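Local coordinates for YohF (Salmonella typhimurium, PDB 6WON), which probably acts as an NAD(P)-dependent oxidoreductase of the short-chain dehydrogenase/reductase family and has been named an acetoin dehydrogenase, at residues 93-98 against 150-155; 107-112 against 156-161; 139-144 against 182-187. All blocks are in the same frame, centred on the assembly; numbering follows the deposited sequence.

Contact 1: residues 93-98 against 150-155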
loop_
_atom_site.group_PDB
_atom_site.type_symbol
_atom_site.label_atom_id
_atom_site.label_comp_id
_atom_site.label_asym_id
_atom_site.label_seq_id
_atom_site.Cartn_x
_atom_site.Cartn_y
_atom_site.Cartn_z
ATOM N N MET B 93 -15.290 5.711 17.622
ATOM C CA MET B 93 -13.876 6.050 17.724
ATOM C C MET B 93 -13.555 6.694 19.075
ATOM O O MET B 93 -14.367 7.445 19.631
ATOM C CB MET B 93 -13.500 6.987 16.576
ATOM C CG MET B 93 -12.047 7.386 16.548
ATOM S SD MET B 93 -11.783 8.889 17.514
ATOM C CE MET B 93 -12.848 10.040 16.641
ATOM N N THR B 94 -12.345 6.394 19.603
ATOM C CA THR B 94 -11.822 6.972 20.843
ATOM C C THR B 94 -10.479 7.650 20.611
ATOM O O THR B 94 -9.640 7.154 19.849
ATOM C CB THR B 94 -11.685 5.912 21.976
ATOM O OG1 THR B 94 -12.960 5.305 22.215
ATOM C CG2 THR B 94 -11.273 6.566 23.282
ATOM N N LYS B 95 -10.295 8.795 21.263
ATOM C CA LYS B 95 -9.102 9.613 21.121
ATOM C C LYS B 95 -8.375 9.705 22.451
ATOM O O LYS B 95 -8.997 9.720 23.516
ATOM C CB LYS B 95 -9.433 11.030 20.614
ATOM C CG LYS B 95 -9.628 11.079 19.114
ATOM C CD LYS B 95 -9.706 12.491 18.571
ATOM C CE LYS B 95 -9.992 12.460 17.071
ATOM N NZ LYS B 95 -10.133 13.822 16.481
ATOM N N SER B 96 -7.045 9.791 22.362
ATOM C CA SER B 96 -6.152 9.798 23.513
ATOM C C SER B 96 -4.719 10.004 23.034
ATOM O O SER B 96 -4.234 9.234 22.198
ATOM C CB SER B 96 -6.275 8.481 24.283
ATOM O OG SER B 96 -5.883 8.627 25.634
ATOM N N ALA B 97 -4.036 11.026 23.542
ATOM C CA ALA B 97 -2.668 11.285 23.103
ATOM C C ALA B 97 -1.776 10.090 23.428
ATOM O O ALA B 97 -1.864 9.513 24.514
ATOM C CB ALA B 97 -2.126 12.552 23.767
ATOM N N PHE B 98 -0.933 9.703 22.467
ATOM C CA PHE B 98 -0.124 8.494 22.620
ATOM C C PHE B 98 0.734 8.539 23.878
ATOM O O PHE B 98 0.815 7.553 24.623
ATOM C CB PHE B 98 0.780 8.290 21.403
ATOM C CG PHE B 98 1.991 7.442 21.701
ATOM C CD1 PHE B 98 1.880 6.064 21.774
ATOM C CD2 PHE B 98 3.234 8.027 21.947
ATOM C CE1 PHE B 98 2.974 5.280 22.067
ATOM C CE2 PHE B 98 4.338 7.247 22.231
ATOM C CZ PHE B 98 4.217 5.872 22.288
ATOM N N PRO B 150 -4.669 11.335 13.976
ATOM C CA PRO B 150 -3.949 11.992 15.077
ATOM C C PRO B 150 -4.747 11.933 16.373
ATOM O O PRO B 150 -5.978 12.024 16.373
ATOM C CB PRO B 150 -3.757 13.433 14.579
ATOM C CG PRO B 150 -4.574 13.566 13.326
ATOM C CD PRO B 150 -4.786 12.188 12.784
ATOM N N GLN B 151 -4.027 11.722 17.478
ATOM C CA GLN B 151 -4.559 11.559 18.829
ATOM C C GLN B 151 -5.329 10.262 19.011
ATOM O O GLN B 151 -6.011 10.100 20.024
ATOM C CB GLN B 151 -5.464 12.724 19.253
ATOM C CG GLN B 151 -4.824 14.077 19.143
ATOM C CD GLN B 151 -3.594 14.184 19.999
ATOM O OE1 GLN B 151 -3.685 14.266 21.230
ATOM N NE2 GLN B 151 -2.426 14.176 19.357
ATOM N N ALA B 152 -5.254 9.336 18.062
ATOM C CA ALA B 152 -6.032 8.104 18.138
ATOM C C ALA B 152 -5.157 6.918 17.757
ATOM O O ALA B 152 -5.494 6.118 16.881
ATOM C CB ALA B 152 -7.272 8.191 17.254
ATOM N N SER B 153 -4.002 6.801 18.427
ATOM C CA SER B 153 -3.060 5.739 18.086
ATOM C C SER B 153 -3.633 4.362 18.390
ATOM O O SER B 153 -3.425 3.415 17.622
ATOM C CB SER B 153 -1.746 5.935 18.839
ATOM O OG SER B 153 -1.963 5.952 20.241
ATOM N N ALA B 154 -4.330 4.215 19.517
ATOM C CA ALA B 154 -4.937 2.919 19.819
ATOM C C ALA B 154 -5.948 2.540 18.744
ATOM O O ALA B 154 -5.946 1.414 18.231
ATOM C CB ALA B 154 -5.604 2.953 21.200
ATOM N N TYR B 155 -6.816 3.480 18.385
ATOM C CA TYR B 155 -7.825 3.213 17.363
ATOM C C TYR B 155 -7.170 2.852 16.033
ATOM O O TYR B 155 -7.575 1.889 15.370
ATOM C CB TYR B 155 -8.729 4.437 17.249
ATOM C CG TYR B 155 -9.708 4.470 16.111
ATOM C CD1 TYR B 155 -10.941 3.838 16.204
ATOM C CD2 TYR B 155 -9.409 5.172 14.950
ATOM C CE1 TYR B 155 -11.835 3.885 15.159
ATOM C CE2 TYR B 155 -10.291 5.229 13.911
ATOM C CZ TYR B 155 -11.498 4.591 14.013
ATOM O OH TYR B 155 -12.362 4.663 12.945
HETATM O O HOH W 1 -7.230 5.867 20.000
HETATM O O HOH W 2 -7.789 13.619 15.170
HETATM O O HOH W 3 -2.825 8.536 20.338
HETATM O O HOH W 4 -5.281 6.569 21.598
#

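Contact 2: residues 107-112 against 156-161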
loop_
_atom_site.group_PDB
_atom_site.type_symbol
_atom_site.label_atom_id
_atom_site.label_comp_id
_atom_site.label_asym_id
_atom_site.label_seq_id
_atom_site.Cartn_x
_atom_site.Cartn_y
_atom_site.Cartn_z
ATOM N N ARG B 107 -6.104 -1.094 26.105
ATOM C CA ARG B 107 -6.715 -2.418 26.063
ATOM C C ARG B 107 -8.208 -2.332 25.784
ATOM O O ARG B 107 -8.762 -3.184 25.083
ATOM C CB ARG B 107 -6.466 -3.158 27.376
ATOM C CG ARG B 107 -5.047 -3.684 27.519
ATOM C CD ARG B 107 -4.957 -5.142 27.116
ATOM N NE ARG B 107 -5.338 -5.364 25.719
ATOM C CZ ARG B 107 -6.451 -5.985 25.319
ATOM N NH1 ARG B 107 -7.321 -6.482 26.205
ATOM N NH2 ARG B 107 -6.679 -6.131 24.022
ATOM N N GLN B 108 -8.878 -1.323 26.342
ATOM C CA GLN B 108 -10.310 -1.168 26.104
ATOM C C GLN B 108 -10.601 -0.946 24.619
ATOM O O GLN B 108 -11.529 -1.548 24.065
ATOM C CB GLN B 108 -10.849 -0.012 26.949
ATOM C CG GLN B 108 -12.339 0.213 26.823
ATOM C CD GLN B 108 -12.675 1.412 25.940
ATOM O OE1 GLN B 108 -13.400 1.287 24.951
ATOM N NE2 GLN B 108 -12.138 2.583 26.296
ATOM N N ILE B 109 -9.798 -0.112 23.949
ATOM C CA ILE B 109 -10.014 0.145 22.525
ATOM C C ILE B 109 -9.771 -1.120 21.702
ATOM O O ILE B 109 -10.551 -1.449 20.797
ATOM C CB ILE B 109 -9.131 1.321 22.062
ATOM C CG1 ILE B 109 -9.667 2.625 22.665
ATOM C CG2 ILE B 109 -9.081 1.392 20.548
ATOM C CD1 ILE B 109 -8.586 3.663 22.980
ATOM N N PHE B 110 -8.711 -1.871 22.016
ATOM C CA PHE B 110 -8.490 -3.123 21.289
ATOM C C PHE B 110 -9.613 -4.122 21.555
ATOM O O PHE B 110 -10.018 -4.865 20.649
ATOM C CB PHE B 110 -7.134 -3.721 21.651
ATOM C CG PHE B 110 -6.016 -3.237 20.763
ATOM C CD1 PHE B 110 -5.462 -1.983 20.953
ATOM C CD2 PHE B 110 -5.543 -4.025 19.731
ATOM C CE1 PHE B 110 -4.441 -1.522 20.117
ATOM C CE2 PHE B 110 -4.514 -3.583 18.904
ATOM C CZ PHE B 110 -3.969 -2.324 19.095
ATOM N N THR B 111 -10.144 -4.125 22.781
ATOM C CA THR B 111 -11.236 -5.032 23.133
ATOM C C THR B 111 -12.438 -4.832 22.212
ATOM O O THR B 111 -12.939 -5.790 21.611
ATOM C CB THR B 111 -11.615 -4.826 24.597
ATOM O OG1 THR B 111 -10.517 -5.231 25.416
ATOM C CG2 THR B 111 -12.876 -5.651 24.990
ATOM N N VAL B 112 -12.882 -3.580 22.050
ATOM C CA VAL B 112 -14.082 -3.311 21.262
ATOM C C VAL B 112 -13.797 -3.288 19.758
ATOM O O VAL B 112 -14.687 -3.599 18.950
ATOM C CB VAL B 112 -14.738 -1.994 21.717
ATOM C CG1 VAL B 112 -15.251 -2.110 23.148
ATOM C CG2 VAL B 112 -13.766 -0.844 21.594
ATOM N N THR B 156 -6.125 3.586 15.648
ATOM C CA THR B 156 -5.419 3.287 14.402
ATOM C C THR B 156 -4.806 1.896 14.442
ATOM O O THR B 156 -4.924 1.121 13.486
ATOM C CB THR B 156 -4.332 4.327 14.163
ATOM O OG1 THR B 156 -4.923 5.629 14.054
ATOM C CG2 THR B 156 -3.513 3.980 12.912
ATOM N N ALA B 157 -4.139 1.563 15.546
ATOM C CA ALA B 157 -3.490 0.262 15.638
ATOM C C ALA B 157 -4.514 -0.860 15.594
ATOM O O ALA B 157 -4.283 -1.896 14.963
ATOM C CB ALA B 157 -2.655 0.175 16.918
ATOM N N ALA B 158 -5.650 -0.673 16.257
ATOM C CA ALA B 158 -6.680 -1.712 16.253
ATOM C C ALA B 158 -7.326 -1.865 14.875
ATOM O O ALA B 158 -7.651 -2.986 14.461
ATOM C CB ALA B 158 -7.734 -1.409 17.315
ATOM N N LYS B 159 -7.531 -0.757 14.150
ATOM C CA LYS B 159 -8.052 -0.867 12.786
ATOM C C LYS B 159 -7.056 -1.569 11.877
ATOM O O LYS B 159 -7.444 -2.417 11.064
ATOM C CB LYS B 159 -8.403 0.514 12.230
ATOM C CG LYS B 159 -9.657 1.134 12.854
ATOM C CD LYS B 159 -10.925 0.387 12.463
ATOM C CE LYS B 159 -12.136 0.916 13.244
ATOM N NZ LYS B 159 -13.389 0.245 12.786
ATOM N N HIS B 160 -5.764 -1.234 12.011
ATOM C CA HIS B 160 -4.710 -1.962 11.302
ATOM C C HIS B 160 -4.750 -3.443 11.641
ATOM O O HIS B 160 -4.636 -4.298 10.754
ATOM C CB HIS B 160 -3.331 -1.391 11.657
ATOM C CG HIS B 160 -2.932 -0.202 10.839
ATOM N ND1 HIS B 160 -3.585 1.013 10.920
ATOM C CD2 HIS B 160 -1.938 -0.036 9.931
ATOM C CE1 HIS B 160 -3.010 1.872 10.096
ATOM N NE2 HIS B 160 -2.010 1.261 9.485
ATOM N N ALA B 161 -4.863 -3.761 12.934
ATOM C CA ALA B 161 -5.012 -5.150 13.368
ATOM C C ALA B 161 -6.169 -5.828 12.656
ATOM O O ALA B 161 -6.039 -6.953 12.163
ATOM C CB ALA B 161 -5.233 -5.211 14.884
#

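Contact 3: residues 139-144 against 182-187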
loop_
_atom_site.group_PDB
_atom_site.type_symbol
_atom_site.label_atom_id
_atom_site.label_comp_id
_atom_site.label_asym_id
_atom_site.label_seq_id
_atom_site.Cartn_x
_atom_site.Cartn_y
_atom_site.Cartn_z
ATOM N N ASN B 139 -15.686 -7.040 7.458
ATOM C CA ASN B 139 -15.211 -6.321 8.633
ATOM C C ASN B 139 -15.223 -4.834 8.303
ATOM O O ASN B 139 -14.531 -4.402 7.373
ATOM C CB ASN B 139 -13.807 -6.774 9.033
ATOM C CG ASN B 139 -13.761 -8.220 9.494
ATOM O OD1 ASN B 139 -14.631 -8.667 10.249
ATOM N ND2 ASN B 139 -12.730 -8.965 9.048
ATOM N N ILE B 140 -16.032 -4.061 9.024
ATOM C CA ILE B 140 -16.023 -2.615 8.843
ATOM C C ILE B 140 -14.789 -2.088 9.564
ATOM O O ILE B 140 -14.712 -2.144 10.793
ATOM C CB ILE B 140 -17.296 -1.951 9.377
ATOM C CG1 ILE B 140 -18.545 -2.627 8.805
ATOM C CG2 ILE B 140 -17.293 -0.464 9.011
ATOM C CD1 ILE B 140 -18.704 -2.437 7.313
ATOM N N THR B 141 -13.814 -1.592 8.807
ATOM C CA THR B 141 -12.657 -0.991 9.455
ATOM C C THR B 141 -12.759 0.529 9.370
ATOM O O THR B 141 -13.662 1.116 9.976
ATOM C CB THR B 141 -11.359 -1.526 8.846
ATOM O OG1 THR B 141 -11.288 -1.163 7.467
ATOM C CG2 THR B 141 -11.331 -3.058 8.952
ATOM N N SER B 142 -11.875 1.173 8.608
ATOM C CA SER B 142 -11.817 2.630 8.515
ATOM C C SER B 142 -10.664 2.969 7.578
ATOM O O SER B 142 -9.793 2.131 7.328
ATOM C CB SER B 142 -11.596 3.278 9.889
ATOM O OG SER B 142 -10.909 4.512 9.788
ATOM N N VAL B 143 -10.655 4.203 7.062
ATOM C CA VAL B 143 -9.440 4.648 6.380
ATOM C C VAL B 143 -8.240 4.518 7.300
ATOM O O VAL B 143 -7.107 4.364 6.829
ATOM C CB VAL B 143 -9.547 6.091 5.861
ATOM C CG1 VAL B 143 -10.508 6.152 4.705
ATOM C CG2 VAL B 143 -9.945 7.073 6.998
ATOM N N HIS B 144 -8.465 4.524 8.617
ATOM C CA HIS B 144 -7.359 4.427 9.557
ATOM C C HIS B 144 -6.870 3.000 9.768
ATOM O O HIS B 144 -5.976 2.780 10.601
ATOM C CB HIS B 144 -7.774 5.102 10.855
ATOM C CG HIS B 144 -8.188 6.526 10.641
ATOM N ND1 HIS B 144 -7.311 7.483 10.176
ATOM C CD2 HIS B 144 -9.395 7.136 10.747
ATOM C CE1 HIS B 144 -7.952 8.634 10.046
ATOM N NE2 HIS B 144 -9.213 8.450 10.395
ATOM N N ALA B 182 -12.655 -6.371 4.044
ATOM C CA ALA B 182 -12.899 -5.174 4.831
ATOM C C ALA B 182 -13.504 -4.085 3.944
ATOM O O ALA B 182 -13.097 -3.915 2.789
ATOM C CB ALA B 182 -11.600 -4.657 5.465
ATOM N N VAL B 183 -14.477 -3.358 4.490
ATOM C CA VAL B 183 -14.911 -2.072 3.955
ATOM C C VAL B 183 -14.428 -0.998 4.912
ATOM O O VAL B 183 -14.679 -1.081 6.120
ATOM C CB VAL B 183 -16.440 -1.999 3.784
ATOM C CG1 VAL B 183 -16.858 -0.603 3.317
ATOM C CG2 VAL B 183 -16.915 -3.051 2.800
ATOM N N ALA B 184 -13.745 0.011 4.373
ATOM C CA ALA B 184 -12.969 0.979 5.155
ATOM C C ALA B 184 -13.576 2.361 4.952
ATOM O O ALA B 184 -13.212 3.067 3.994
ATOM C CB ALA B 184 -11.494 0.954 4.728
ATOM N N PRO B 185 -14.524 2.779 5.796
ATOM C CA PRO B 185 -15.180 4.073 5.565
ATOM C C PRO B 185 -14.256 5.239 5.881
ATOM O O PRO B 185 -13.386 5.160 6.747
ATOM C CB PRO B 185 -16.380 4.044 6.522
ATOM C CG PRO B 185 -16.581 2.580 6.865
ATOM C CD PRO B 185 -15.165 2.033 6.897
ATOM N N GLY B 186 -14.442 6.331 5.142
ATOM C CA GLY B 186 -13.862 7.601 5.539
ATOM C C GLY B 186 -14.753 8.204 6.605
ATOM O O GLY B 186 -15.275 7.468 7.444
ATOM N N ALA B 187 -14.968 9.515 6.573
ATOM C CA ALA B 187 -15.831 10.166 7.549
ATOM C C ALA B 187 -17.282 10.013 7.120
ATOM O O ALA B 187 -17.669 10.472 6.038
ATOM C CB ALA B 187 -15.462 11.640 7.698
HETATM O O HOH W 5 -13.662 5.851 9.677
#

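Contact 1: residues 93-98 against 150-155
Ser-96, in an irregular segment, meets Gln-151 just before helix 153-173 begins, through one direct backbone bond, Ser-96 N to Gln-151 O at 2.6 Å, with an N-H...O angle of 175°. Waters extend this link to the first turn of the helix, with Ala-152 at the N-cap position. One accepts from Tyr-155 N and donates to Thr-94 O; another accepts from Ala-154 N and donates to Ser-96 O.

Among the side chains, Met-93 makes a CH-pi contact with Tyr-155: its CG stands 3.5 Å from the centroid of the Tyr-155 ring and 2° off its normal. With CG anti to the backbone N (chi1 -179°), Met-93 lays its methylene over one ring face, and SD, 5.1 Å from the same centroid, adds a distant Met-aromatic contact. At the other end Gln-151, bent at chi2, brings OE1 to 3.4 Å from Ala-97 CB. A further water bridges Lys-95 NZ and Pro-150 O.

The contact holds the loop after strand 85-88 against the start of helix 153-173, whose Tyr-155 is consistent with the tyrosine of the SDR active site. Phe-98 N bonds Glu-172 of the second subunit. Toward helix 103-131, Ser-96 OG bonds Gln-105 and Ala-154 packs on Trp-106.

Contact 2: residues 107-112 against 156-161
Phe-110 lays one face of its ring over Ala-158, whose CB lies 4.0 Å from the ring centroid and 3° off the normal, a CH-pi contact. The far end of the ring reaches along the partner helix, with Phe-110 CZ 3.6 Å from Ala-157 CB, and Phe-110 CE2 comes within 4.4 Å of Ala-161 CB. Ile-109 adds a looser touch one residue earlier, CG2 to Ala-158 CB at 4.5 Å.

Small residues on helix 156-161 give the ring its seat: the segment axes approach to 9.3 Å and cross at -31°, running in roughly the same direction. Trp-106 also meets the Phe-110 ring, planes about 35° apart. Across the subunit boundary, Phe-110 packs on Phe-110 of the second subunit and Ala-161 on its Ala-161. Helices 103-131 and 153-173 thus lie side by side and meet their counterparts, as in the helix-mediated dimer interface of SDR enzymes. Within its own helix, His-160 ND1 donates to Thr-156 O at 2.9 Å, from above the carbonyl plane, while NE2 is bonded to Lys-167 of the second subunit.

Every residue that touches here is buried, and the touching side chains are all apolar; cohesion between the two segments therefore rests on dispersion and CH-pi contact.

Contact 3: residues 139-144 against 182-187
Asn-139 and Ile-140 pair with Ala-182 and Val-183 as neighbouring parallel strands of the Rossmann-type sheet, the two strands of a beta-alpha-beta unit whose crossover is helix 153-173. The register shows in two backbone bonds: Val-183 N to Asn-139 O at 3.1 Å and Thr-141 N to Val-183 O at 2.9 Å. Past the end of strand 135-140, Val-143 N still reaches Pro-185 O, also at 2.9 Å.

Side chains follow the alternation of the strands. On the face carrying Ile-140 and Val-183, Ile-140 CG2, anti to the backbone N, reaches Pro-185 CG at 3.8 Å, the two side chains crossing at about a right angle; helix 216-226 covers this face through Val-223 and Ile-219. Toward the side of Asn-139 and Ala-182, Thr-141 CG2 meets Ala-182 CB at 3.8 Å. Thr-141 OG1 lies 3.5 Å from Ala-184 CB. Val-143 CG1 closes the far end against Gly-186 CA at 3.7 Å.

Pro-185 O is held twice, by Val-143 N and by a water that also bonds Ser-142 OG. The strand ends are therefore tied by backbone bonds between the segments, while the buried polar side chains find partners outside the pair: the amide of Asn-139 links to Asn-88 of strand 85-88 and Thr-166 of helix 153-173, and Thr-141 OG1 turns to Glu-145.

Along the chain the segments alternate: 93-98, 107-112, 139-144, 150-155, 156-161 and 182-187. Contacts 1 and 2 have centres about 10 Å apart and share helix 153-173, touching where Ala-154 CB meets Ile-109 CD1 at 3.5 Å; both also reach the second subunit. Contact 3 lies in the sheet, its centre about 13 Å from that of contact 2 and about 16 Å from that of contact 1. Lys-159 NZ, 3.0 Å from Thr-141 O, ties helix to strand end, and Tyr-155 OH packs 3.4 Å from Ser-142 CB. Helix 153-173 thus connects the sheet core with the subunit interface. The nearness of Ser-142, Tyr-155 and Lys-159 is consistent with the family's Ser-Tyr-Lys active-site arrangement.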